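PDB 4ECO: uncharacterized protein from Bacteroides eggerthii DSM 20697, which is of unknown function but, as a leucine-rich repeat protein, probably offers its curved solenoid as a surface for binding other proteins. Local coordinates for residues Ile414-Phe422 and Gln444-Leu452; Val591-Ile602 and Tyr616-Arg627. All blocks are in the same frame, centred on the assembly; numbering follows the deposited sequence.

Contact 1 of 2, residues Ile414-Phe422 and Gln444-Leu452; sequences IGSVDGKNF and QISKFPKEL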
loop_
_atom_site.group_PDB
_atom_site.type_symbol
_atom_site.label_atom_id
_atom_site.label_comp_id
_atom_site.label_asym_id
_atom_site.label_seq_id
_atom_site.Cartn_x
_atom_site.Cartn_y
_atom_site.Cartn_z
ATOM N N ILE A 414 14.592 -13.198 -8.252
ATOM C CA ILE A 414 15.853 -13.079 -7.499
ATOM C C ILE A 414 16.487 -14.463 -7.405
ATOM O O ILE A 414 15.802 -15.421 -7.063
ATOM C CB ILE A 414 15.619 -12.410 -6.118
ATOM C CG1 ILE A 414 15.105 -10.943 -6.326
ATOM C CG2 ILE A 414 16.868 -12.462 -5.237
ATOM C CD1 ILE A 414 14.419 -10.326 -5.166
ATOM N N GLY A 415 17.762 -14.546 -7.801
ATOM C CA GLY A 415 18.553 -15.777 -7.827
ATOM C C GLY A 415 18.426 -16.561 -9.130
ATOM O O GLY A 415 19.003 -17.648 -9.272
ATOM N N SER A 416 17.645 -16.028 -10.091
ATOM C CA SER A 416 17.430 -16.700 -11.361
ATOM C C SER A 416 18.676 -16.664 -12.237
ATOM O O SER A 416 18.900 -17.607 -13.005
ATOM C CB SER A 416 16.263 -16.069 -12.113
ATOM O OG SER A 416 16.556 -14.734 -12.484
ATOM N N VAL A 417 19.465 -15.566 -12.156
ATOM C CA VAL A 417 20.649 -15.415 -13.002
ATOM C C VAL A 417 21.836 -16.011 -12.271
ATOM O O VAL A 417 22.335 -15.415 -11.315
ATOM C CB VAL A 417 20.904 -13.947 -13.467
ATOM C CG1 VAL A 417 22.126 -13.859 -14.388
ATOM C CG2 VAL A 417 19.676 -13.367 -14.170
ATOM N N ASP A 418 22.232 -17.224 -12.698
ATOM C CA ASP A 418 23.347 -18.018 -12.180
ATOM C C ASP A 418 23.310 -18.153 -10.627
ATOM O O ASP A 418 24.361 -18.319 -9.998
ATOM C CB ASP A 418 24.714 -17.428 -12.650
ATOM C CG ASP A 418 25.940 -18.310 -12.363
ATOM O OD1 ASP A 418 26.000 -19.440 -12.892
ATOM O OD2 ASP A 418 26.816 -17.880 -11.572
ATOM N N GLY A 419 22.112 -18.140 -10.038
ATOM C CA GLY A 419 21.925 -18.283 -8.596
ATOM C C GLY A 419 22.451 -17.141 -7.738
ATOM O O GLY A 419 22.695 -17.327 -6.541
ATOM N N LYS A 420 22.615 -15.941 -8.330
ATOM C CA LYS A 420 23.109 -14.766 -7.613
ATOM C C LYS A 420 21.929 -13.925 -7.147
ATOM O O LYS A 420 21.063 -13.574 -7.958
ATOM C CB LYS A 420 24.076 -13.938 -8.492
ATOM C CG LYS A 420 25.263 -14.724 -9.048
ATOM C CD LYS A 420 26.178 -15.288 -7.966
ATOM C CE LYS A 420 27.143 -16.325 -8.496
ATOM N NZ LYS A 420 27.744 -17.114 -7.385
ATOM N N ASN A 421 21.884 -13.621 -5.835
ATOM C CA ASN A 421 20.801 -12.843 -5.221
ATOM C C ASN A 421 21.098 -11.343 -5.286
ATOM O O ASN A 421 20.190 -10.502 -5.102
ATOM C CB ASN A 421 20.586 -13.278 -3.773
ATOM C CG ASN A 421 20.440 -14.768 -3.584
ATOM O OD1 ASN A 421 19.640 -15.431 -4.243
ATOM N ND2 ASN A 421 21.235 -15.329 -2.696
ATOM N N PHE A 422 22.389 -11.011 -5.554
ATOM C CA PHE A 422 22.897 -9.632 -5.641
ATOM C C PHE A 422 23.724 -9.487 -6.880
ATOM O O PHE A 422 24.440 -10.420 -7.247
ATOM C CB PHE A 422 23.718 -9.271 -4.388
ATOM C CG PHE A 422 23.066 -9.688 -3.080
ATOM C CD1 PHE A 422 22.038 -8.935 -2.520
ATOM C CD2 PHE A 422 23.455 -10.860 -2.434
ATOM C CE1 PHE A 422 21.426 -9.336 -1.327
ATOM C CE2 PHE A 422 22.836 -11.259 -1.248
ATOM C CZ PHE A 422 21.831 -10.489 -0.696
ATOM N N GLN A 444 13.518 -17.200 -7.052
ATOM C CA GLN A 444 14.258 -18.326 -7.589
ATOM C C GLN A 444 15.593 -18.476 -6.857
ATOM O O GLN A 444 16.602 -18.865 -7.466
ATOM C CB GLN A 444 14.453 -18.140 -9.085
ATOM C CG GLN A 444 13.190 -18.416 -9.880
ATOM C CD GLN A 444 13.419 -18.202 -11.342
ATOM O OE1 GLN A 444 12.798 -17.348 -11.973
ATOM N NE2 GLN A 444 14.359 -18.941 -11.907
ATOM N N ILE A 445 15.577 -18.214 -5.524
ATOM C CA ILE A 445 16.756 -18.258 -4.659
ATOM C C ILE A 445 17.193 -19.722 -4.428
ATOM O O ILE A 445 16.457 -20.483 -3.796
ATOM C CB ILE A 445 16.465 -17.501 -3.321
ATOM C CG1 ILE A 445 16.223 -16.001 -3.576
ATOM C CG2 ILE A 445 17.594 -17.715 -2.270
ATOM C CD1 ILE A 445 15.538 -15.262 -2.412
ATOM N N SER A 446 18.406 -20.089 -4.902
ATOM C CA SER A 446 18.988 -21.452 -4.740
ATOM C C SER A 446 20.158 -21.494 -3.742
ATOM O O SER A 446 20.579 -22.579 -3.330
ATOM C CB SER A 446 19.476 -22.000 -6.076
ATOM O OG SER A 446 20.201 -21.020 -6.797
ATOM N N LYS A 447 20.687 -20.314 -3.390
ATOM C CA LYS A 447 21.788 -20.084 -2.466
ATOM C C LYS A 447 21.301 -19.165 -1.394
ATOM O O LYS A 447 20.681 -18.154 -1.712
ATOM C CB LYS A 447 23.011 -19.491 -3.208
ATOM C CG LYS A 447 23.643 -20.409 -4.249
ATOM C CD LYS A 447 24.229 -21.691 -3.644
ATOM C CE LYS A 447 24.793 -22.578 -4.717
ATOM N NZ LYS A 447 25.410 -23.791 -4.138
ATOM N N PHE A 448 21.544 -19.505 -0.122
ATOM C CA PHE A 448 21.076 -18.701 1.012
ATOM C C PHE A 448 21.664 -17.290 0.966
ATOM O O PHE A 448 22.874 -17.153 0.796
ATOM C CB PHE A 448 21.410 -19.373 2.339
ATOM C CG PHE A 448 20.785 -18.693 3.541
ATOM C CD1 PHE A 448 19.466 -18.938 3.892
ATOM C CD2 PHE A 448 21.525 -17.826 4.331
ATOM C CE1 PHE A 448 18.898 -18.316 4.999
ATOM C CE2 PHE A 448 20.950 -17.197 5.429
ATOM C CZ PHE A 448 19.643 -17.443 5.755
ATOM N N PRO A 449 20.826 -16.239 1.132
ATOM C CA PRO A 449 21.357 -14.852 1.063
ATOM C C PRO A 449 22.132 -14.429 2.337
ATOM O O PRO A 449 21.697 -13.560 3.100
ATOM C CB PRO A 449 20.095 -14.001 0.847
ATOM C CG PRO A 449 18.980 -14.810 1.459
ATOM C CD PRO A 449 19.361 -16.265 1.341
ATOM N N LYS A 450 23.329 -15.018 2.517
ATOM C CA LYS A 450 24.245 -14.823 3.648
ATOM C C LYS A 450 24.641 -13.356 3.813
ATOM O O LYS A 450 24.786 -12.889 4.944
ATOM C CB LYS A 450 25.519 -15.691 3.465
ATOM C CG LYS A 450 26.549 -15.543 4.596
ATOM C CD LYS A 450 27.761 -16.482 4.506
ATOM C CE LYS A 450 28.800 -16.132 5.546
ATOM N NZ LYS A 450 29.811 -17.203 5.726
ATOM N N GLU A 451 24.818 -12.640 2.693
ATOM C CA GLU A 451 25.243 -11.243 2.672
ATOM C C GLU A 451 24.254 -10.315 3.426
ATOM O O GLU A 451 24.631 -9.212 3.793
ATOM C CB GLU A 451 25.447 -10.760 1.234
ATOM C CG GLU A 451 26.531 -11.508 0.470
ATOM C CD GLU A 451 26.159 -12.784 -0.270
ATOM O OE1 GLU A 451 24.997 -13.251 -0.171
ATOM O OE2 GLU A 451 27.050 -13.306 -0.980
ATOM N N LEU A 452 23.030 -10.770 3.714
ATOM C CA LEU A 452 22.087 -9.974 4.497
ATOM C C LEU A 452 22.531 -9.930 5.937
ATOM O O LEU A 452 22.438 -8.898 6.599
ATOM C CB LEU A 452 20.661 -10.563 4.407
ATOM C CG LEU A 452 19.864 -10.313 3.129
ATOM C CD1 LEU A 452 18.612 -11.158 3.125
ATOM C CD2 LEU A 452 19.485 -8.842 2.992
HETATM O O HOH W 1 20.334 -17.850 -5.079
#

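Contact 2 of 2, residues Val591-Ile602 and Tyr616-Arg627; sequences VLDIKDNPNISI and YMLFYDKTQDIR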
loop_
_atom_site.group_PDB
_atom_site.type_symbol
_atom_site.label_atom_id
_atom_site.label_comp_id
_atom_site.label_asym_id
_atom_site.label_seq_id
_atom_site.Cartn_x
_atom_site.Cartn_y
_atom_site.Cartn_z
ATOM N N VAL A 591 -0.828 -27.317 20.779
ATOM C CA VAL A 591 -1.304 -27.388 19.391
ATOM C C VAL A 591 -0.433 -28.421 18.682
ATOM O O VAL A 591 0.738 -28.159 18.412
ATOM C CB VAL A 591 -1.345 -26.037 18.630
ATOM C CG1 VAL A 591 -1.830 -26.243 17.198
ATOM C CG2 VAL A 591 -2.225 -25.022 19.345
ATOM N N LEU A 592 -0.985 -29.616 18.437
ATOM C CA LEU A 592 -0.233 -30.688 17.793
ATOM C C LEU A 592 -0.982 -31.245 16.598
ATOM O O LEU A 592 -2.104 -31.747 16.724
ATOM C CB LEU A 592 0.067 -31.802 18.811
ATOM C CG LEU A 592 0.787 -33.068 18.336
ATOM C CD1 LEU A 592 2.265 -32.798 17.972
ATOM C CD2 LEU A 592 0.735 -34.105 19.420
ATOM N N ASP A 593 -0.348 -31.134 15.433
ATOM C CA ASP A 593 -0.860 -31.678 14.184
ATOM C C ASP A 593 -0.066 -32.909 13.833
ATOM O O ASP A 593 1.120 -32.803 13.506
ATOM C CB ASP A 593 -0.819 -30.646 13.036
ATOM C CG ASP A 593 -0.955 -31.270 11.650
ATOM O OD1 ASP A 593 -1.872 -32.101 11.454
ATOM O OD2 ASP A 593 -0.111 -30.977 10.790
ATOM N N ILE A 594 -0.716 -34.076 13.928
ATOM C CA ILE A 594 -0.120 -35.360 13.564
ATOM C C ILE A 594 -0.973 -36.021 12.481
ATOM O O ILE A 594 -0.736 -37.182 12.144
ATOM C CB ILE A 594 0.059 -36.300 14.797
ATOM C CG1 ILE A 594 -1.291 -36.549 15.543
ATOM C CG2 ILE A 594 1.185 -35.804 15.726
ATOM C CD1 ILE A 594 -1.325 -37.728 16.481
ATOM N N LYS A 595 -1.977 -35.292 11.960
ATOM C CA LYS A 595 -2.966 -35.800 11.007
ATOM C C LYS A 595 -2.292 -36.292 9.743
ATOM O O LYS A 595 -1.303 -35.713 9.313
ATOM C CB LYS A 595 -4.031 -34.739 10.687
ATOM C CG LYS A 595 -5.305 -35.315 10.098
ATOM C CD LYS A 595 -6.420 -34.273 10.017
ATOM C CE LYS A 595 -7.672 -34.764 9.316
ATOM N NZ LYS A 595 -8.366 -35.838 10.077
ATOM N N ASP A 596 -2.807 -37.407 9.188
ATOM C CA ASP A 596 -2.316 -38.058 7.975
ATOM C C ASP A 596 -0.859 -38.524 8.180
ATOM O O ASP A 596 0.076 -38.027 7.562
ATOM C CB ASP A 596 -2.475 -37.147 6.737
ATOM C CG ASP A 596 -2.099 -37.777 5.408
ATOM O OD1 ASP A 596 -2.124 -39.024 5.309
ATOM O OD2 ASP A 596 -1.786 -37.024 4.465
ATOM N N ASN A 597 -0.695 -39.477 9.091
ATOM C CA ASN A 597 0.543 -40.193 9.427
ATOM C C ASN A 597 0.067 -41.595 9.713
ATOM O O ASN A 597 -0.099 -41.972 10.872
ATOM C CB ASN A 597 1.292 -39.519 10.597
ATOM C CG ASN A 597 2.185 -38.372 10.206
ATOM O OD1 ASN A 597 3.226 -38.558 9.591
ATOM N ND2 ASN A 597 1.859 -37.173 10.656
ATOM N N PRO A 598 -0.377 -42.314 8.665
ATOM C CA PRO A 598 -1.038 -43.613 8.885
ATOM C C PRO A 598 -0.223 -44.675 9.633
ATOM O O PRO A 598 -0.829 -45.624 10.122
ATOM C CB PRO A 598 -1.322 -44.101 7.459
ATOM C CG PRO A 598 -0.396 -43.311 6.585
ATOM C CD PRO A 598 -0.370 -41.976 7.229
ATOM N N ASN A 599 1.099 -44.540 9.742
ATOM C CA ASN A 599 1.865 -45.586 10.423
ATOM C C ASN A 599 2.440 -45.106 11.760
ATOM O O ASN A 599 3.350 -45.751 12.292
ATOM C CB ASN A 599 2.980 -46.094 9.514
ATOM C CG ASN A 599 2.446 -46.639 8.213
ATOM O OD1 ASN A 599 1.607 -47.548 8.186
ATOM N ND2 ASN A 599 2.855 -46.036 7.109
ATOM N N ILE A 600 1.863 -44.015 12.327
ATOM C CA ILE A 600 2.293 -43.425 13.594
ATOM C C ILE A 600 1.884 -44.343 14.759
ATOM O O ILE A 600 0.926 -45.111 14.648
ATOM C CB ILE A 600 1.753 -41.960 13.774
ATOM C CG1 ILE A 600 2.630 -41.144 14.757
ATOM C CG2 ILE A 600 0.268 -41.921 14.160
ATOM C CD1 ILE A 600 2.412 -39.633 14.781
ATOM N N SER A 601 2.657 -44.277 15.849
ATOM C CA SER A 601 2.438 -44.964 17.123
ATOM C C SER A 601 2.843 -43.958 18.196
ATOM O O SER A 601 4.038 -43.731 18.414
ATOM C CB SER A 601 3.203 -46.281 17.182
ATOM O OG SER A 601 2.754 -47.089 18.260
ATOM N N ILE A 602 1.823 -43.251 18.757
ATOM C CA ILE A 602 1.968 -42.145 19.710
ATOM C C ILE A 602 1.057 -42.351 20.949
ATOM O O ILE A 602 -0.088 -42.804 20.832
ATOM C CB ILE A 602 1.664 -40.803 18.970
ATOM C CG1 ILE A 602 2.157 -39.558 19.737
ATOM C CG2 ILE A 602 0.209 -40.684 18.473
ATOM C CD1 ILE A 602 2.356 -38.291 18.844
ATOM N N TYR A 616 -6.829 -28.306 24.722
ATOM C CA TYR A 616 -5.875 -28.857 23.770
ATOM C C TYR A 616 -6.417 -28.782 22.338
ATOM O O TYR A 616 -7.636 -28.813 22.134
ATOM C CB TYR A 616 -5.585 -30.314 24.156
ATOM C CG TYR A 616 -4.247 -30.807 23.673
ATOM C CD1 TYR A 616 -3.086 -30.535 24.388
ATOM C CD2 TYR A 616 -4.137 -31.555 22.503
ATOM C CE1 TYR A 616 -1.844 -30.971 23.939
ATOM C CE2 TYR A 616 -2.902 -32.019 22.057
ATOM C CZ TYR A 616 -1.757 -31.726 22.781
ATOM O OH TYR A 616 -0.529 -32.140 22.332
HETATM N N MSE A 617 -5.501 -28.705 21.352
HETATM C CA MSE A 617 -5.791 -28.608 19.921
HETATM C C MSE A 617 -5.042 -29.718 19.183
HETATM O O MSE A 617 -3.848 -29.589 18.915
HETATM C CB MSE A 617 -5.381 -27.209 19.432
HETATM C CG MSE A 617 -5.737 -26.887 17.965
HETATM SE SE MSE A 617 -7.633 -27.103 17.497
HETATM C CE MSE A 617 -8.480 -25.976 18.983
ATOM N N LEU A 618 -5.730 -30.833 18.896
ATOM C CA LEU A 618 -5.110 -31.978 18.225
ATOM C C LEU A 618 -5.753 -32.284 16.871
ATOM O O LEU A 618 -6.963 -32.498 16.784
ATOM C CB LEU A 618 -5.181 -33.233 19.119
ATOM C CG LEU A 618 -4.687 -34.533 18.507
ATOM C CD1 LEU A 618 -3.162 -34.590 18.473
ATOM C CD2 LEU A 618 -5.269 -35.709 19.222
ATOM N N PHE A 619 -4.906 -32.353 15.823
ATOM C CA PHE A 619 -5.277 -32.709 14.455
ATOM C C PHE A 619 -4.836 -34.144 14.250
ATOM O O PHE A 619 -3.648 -34.449 14.374
ATOM C CB PHE A 619 -4.645 -31.740 13.451
ATOM C CG PHE A 619 -4.942 -30.291 13.760
ATOM C CD1 PHE A 619 -6.082 -29.672 13.257
ATOM C CD2 PHE A 619 -4.078 -29.537 14.553
ATOM C CE1 PHE A 619 -6.352 -28.319 13.538
ATOM C CE2 PHE A 619 -4.350 -28.185 14.836
ATOM C CZ PHE A 619 -5.479 -27.584 14.316
ATOM N N TYR A 620 -5.794 -35.044 14.052
ATOM C CA TYR A 620 -5.520 -36.475 13.953
ATOM C C TYR A 620 -6.586 -37.225 13.132
ATOM O O TYR A 620 -7.622 -36.646 12.761
ATOM C CB TYR A 620 -5.484 -37.065 15.391
ATOM C CG TYR A 620 -6.857 -37.276 16.015
ATOM C CD1 TYR A 620 -7.657 -36.194 16.383
ATOM C CD2 TYR A 620 -7.357 -38.562 16.232
ATOM C CE1 TYR A 620 -8.923 -36.386 16.935
ATOM C CE2 TYR A 620 -8.619 -38.764 16.797
ATOM C CZ TYR A 620 -9.399 -37.673 17.144
ATOM O OH TYR A 620 -10.625 -37.863 17.732
ATOM N N ASP A 621 -6.342 -38.532 12.908
ATOM C CA ASP A 621 -7.263 -39.468 12.252
ATOM C C ASP A 621 -7.622 -40.544 13.244
ATOM O O ASP A 621 -6.715 -41.076 13.887
ATOM C CB ASP A 621 -6.650 -40.102 10.982
ATOM C CG ASP A 621 -5.991 -39.156 10.011
ATOM O OD1 ASP A 621 -6.667 -38.202 9.567
ATOM O OD2 ASP A 621 -4.816 -39.420 9.631
ATOM N N LYS A 622 -8.920 -40.907 13.358
ATOM C CA LYS A 622 -9.372 -41.946 14.312
ATOM C C LYS A 622 -8.789 -43.314 13.942
ATOM O O LYS A 622 -8.743 -44.202 14.789
ATOM C CB LYS A 622 -10.902 -41.998 14.386
ATOM C CG LYS A 622 -11.497 -40.710 14.958
ATOM C CD LYS A 622 -13.009 -40.702 15.001
ATOM C CE LYS A 622 -13.527 -39.374 15.519
ATOM N NZ LYS A 622 -15.012 -39.271 15.448
ATOM N N THR A 623 -8.251 -43.449 12.716
ATOM C CA THR A 623 -7.607 -44.666 12.201
ATOM C C THR A 623 -6.139 -44.778 12.657
ATOM O O THR A 623 -5.520 -45.818 12.431
ATOM C CB THR A 623 -7.675 -44.704 10.656
ATOM O OG1 THR A 623 -7.363 -43.412 10.123
ATOM C CG2 THR A 623 -9.019 -45.154 10.150
ATOM N N GLN A 624 -5.571 -43.709 13.254
ATOM C CA GLN A 624 -4.171 -43.712 13.690
ATOM C C GLN A 624 -4.024 -44.492 14.985
ATOM O O GLN A 624 -4.980 -44.561 15.767
ATOM C CB GLN A 624 -3.629 -42.277 13.857
ATOM C CG GLN A 624 -3.531 -41.498 12.551
ATOM C CD GLN A 624 -2.957 -40.114 12.710
ATOM O OE1 GLN A 624 -3.614 -39.174 13.193
ATOM N NE2 GLN A 624 -1.748 -39.939 12.219
ATOM N N ASP A 625 -2.833 -45.085 15.214
ATOM C CA ASP A 625 -2.529 -45.842 16.427
ATOM C C ASP A 625 -2.154 -44.865 17.572
ATOM O O ASP A 625 -0.972 -44.687 17.922
ATOM C CB ASP A 625 -1.417 -46.873 16.151
ATOM C CG ASP A 625 -0.940 -47.665 17.355
ATOM O OD1 ASP A 625 -1.753 -47.874 18.297
ATOM O OD2 ASP A 625 0.252 -48.070 17.365
ATOM N N ILE A 626 -3.195 -44.235 18.147
ATOM C CA ILE A 626 -3.090 -43.289 19.255
ATOM C C ILE A 626 -3.456 -44.017 20.571
ATOM O O ILE A 626 -4.543 -44.592 20.693
ATOM C CB ILE A 626 -3.977 -42.054 18.988
ATOM C CG1 ILE A 626 -3.430 -41.237 17.798
ATOM C CG2 ILE A 626 -4.110 -41.192 20.237
ATOM C CD1 ILE A 626 -4.461 -40.473 16.989
ATOM N N ARG A 627 -2.533 -44.006 21.538
ATOM C CA ARG A 627 -2.750 -44.649 22.829
ATOM C C ARG A 627 -2.986 -43.601 23.926
ATOM O O ARG A 627 -2.541 -42.458 23.809
ATOM C CB ARG A 627 -1.552 -45.561 23.199
ATOM C CG ARG A 627 -1.423 -46.838 22.345
ATOM C CD ARG A 627 -0.104 -46.937 21.585
ATOM N NE ARG A 627 -0.060 -48.118 20.712
ATOM C CZ ARG A 627 0.512 -49.282 21.023
ATOM N NH1 ARG A 627 1.124 -49.440 22.192
ATOM N NH2 ARG A 627 0.489 -50.291 20.162
#

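Contact 1 of 2, residues Ile414-Phe422 and Gln444-Leu452
Two successive coils of a leucine-rich repeat solenoid meet here, on the stretches that follow their parallel strands 404-408 and 435-439, and N421 and F422 lean across from the earlier coil onto I445, P449 and E451 of the later one. The amide of N421 makes one of the two direct hydrogen bonds. Its ND2 donates to K447 O at 3.0 Å in a fairly straight bond (160° at the hydrogen), with the acceptor close to the amide plane but the nitrogen standing above the plane of the K447 carbonyl. OD1, the other arm of the amide, rests against I445 CG1, and water 1 lies within hydrogen-bonding distance of OD1 and G419 O and accepts from K447 N. That water sits between the two backbones, beside the N421 hydrogen bond, which helps fix the amide's rotation. At the other end, Q444 N bonds to I414 O at 2.9 Å, while the I414 and I445 side chains lie alongside each other, pointing the same way. G415 comes within 4.4 Å of I445, CA to CA, and its positive phi suits a residue without a side chain. The Q444 amide lies along S416 CB, and the S416 hydroxyl turns back to E413 O. F422 has its CG beside the backbone N (chi1 -45°), which carries the ring across to P449 and L452, with CZ 4.2 Å from P449 CB. The E451 carboxylate slides past the ring edge, its plane turned 71° from the ring, and OE1 lies near the ring plane beside F422 CE2.

Contact 2 of 2, residues Val591-Ile602 and Tyr616-Arg627
I594 O is gripped by two side-chain amides, N597 ND2 at 3.0 Å and Q624 NE2 at 2.9 Å, which reach it from opposite faces of the carbonyl plane. The same Q624 nitrogen also donates to N597 O, again at 2.9 Å, and both acceptors lie nearly in the Q624 amide plane. From CG onward the Q624 chain is extended (chi2 -178°), carrying the amide in to the 594-597 bend, while OE1 turns back to take the D621 backbone NH. Cutting Q624 back to an alanine would probably leave I594 O and N597 O each with one donor fewer, and the D621 NH without its acceptor. Next to it D621 uses both carboxylate oxygens: OD1 forms a salt bridge with K595 NZ at 3.0 Å, and OD2 accepts from D596 N on its syn side. K595 NZ bonds to Y620 O as well. Before the bend the strands run parallel, L592 N to M617 O and F619 N to L592 O. The F619 ring presents its edge to V591 CG1, and F619 CB lies 3.4 Å from D593 OD1. On the opposite face L592 and L618 lie side by side. I594 and I626 meet tip to tip at their CD1 atoms, 4.2 Å apart. At the far end S601 OG donates to D625 OD2 at 2.8 Å from above the carboxylate plane, and D625 OD1 holds R627 NE in a salt bridge. All this is consistent with consecutive leucine-rich repeat coils: strand 591-593 is flanked on its other edge by strand 570-572, strands 601-603 and 625-627 form a small parallel sheet, and Y616 packs on helix 608-612, whose C608 is disulfide-bonded to C629.

In the fold
Both contacts join one coil of the leucine-rich repeat solenoid to the next, and they come in series: 414-422 with 444-452 closes well before 591-602 with 616-627 opens. Their centres lie about 38 Å apart and their nearest atoms about 24 Å, so neither touches the other. What connects them is the run of parallel strands, from 404-408 and 435-439 through 461-463, 492-494, 517-519, 540-542 and 570-572 to 591-593 and 617-619. Contact 1 sits on the loops that follow two of these strands; contact 2 includes the last pair and lies near the C-terminal end, its centre about 41 Å from the centre of the chain. Repeating such coil-to-coil joins probably builds the long, curved shape of the protein.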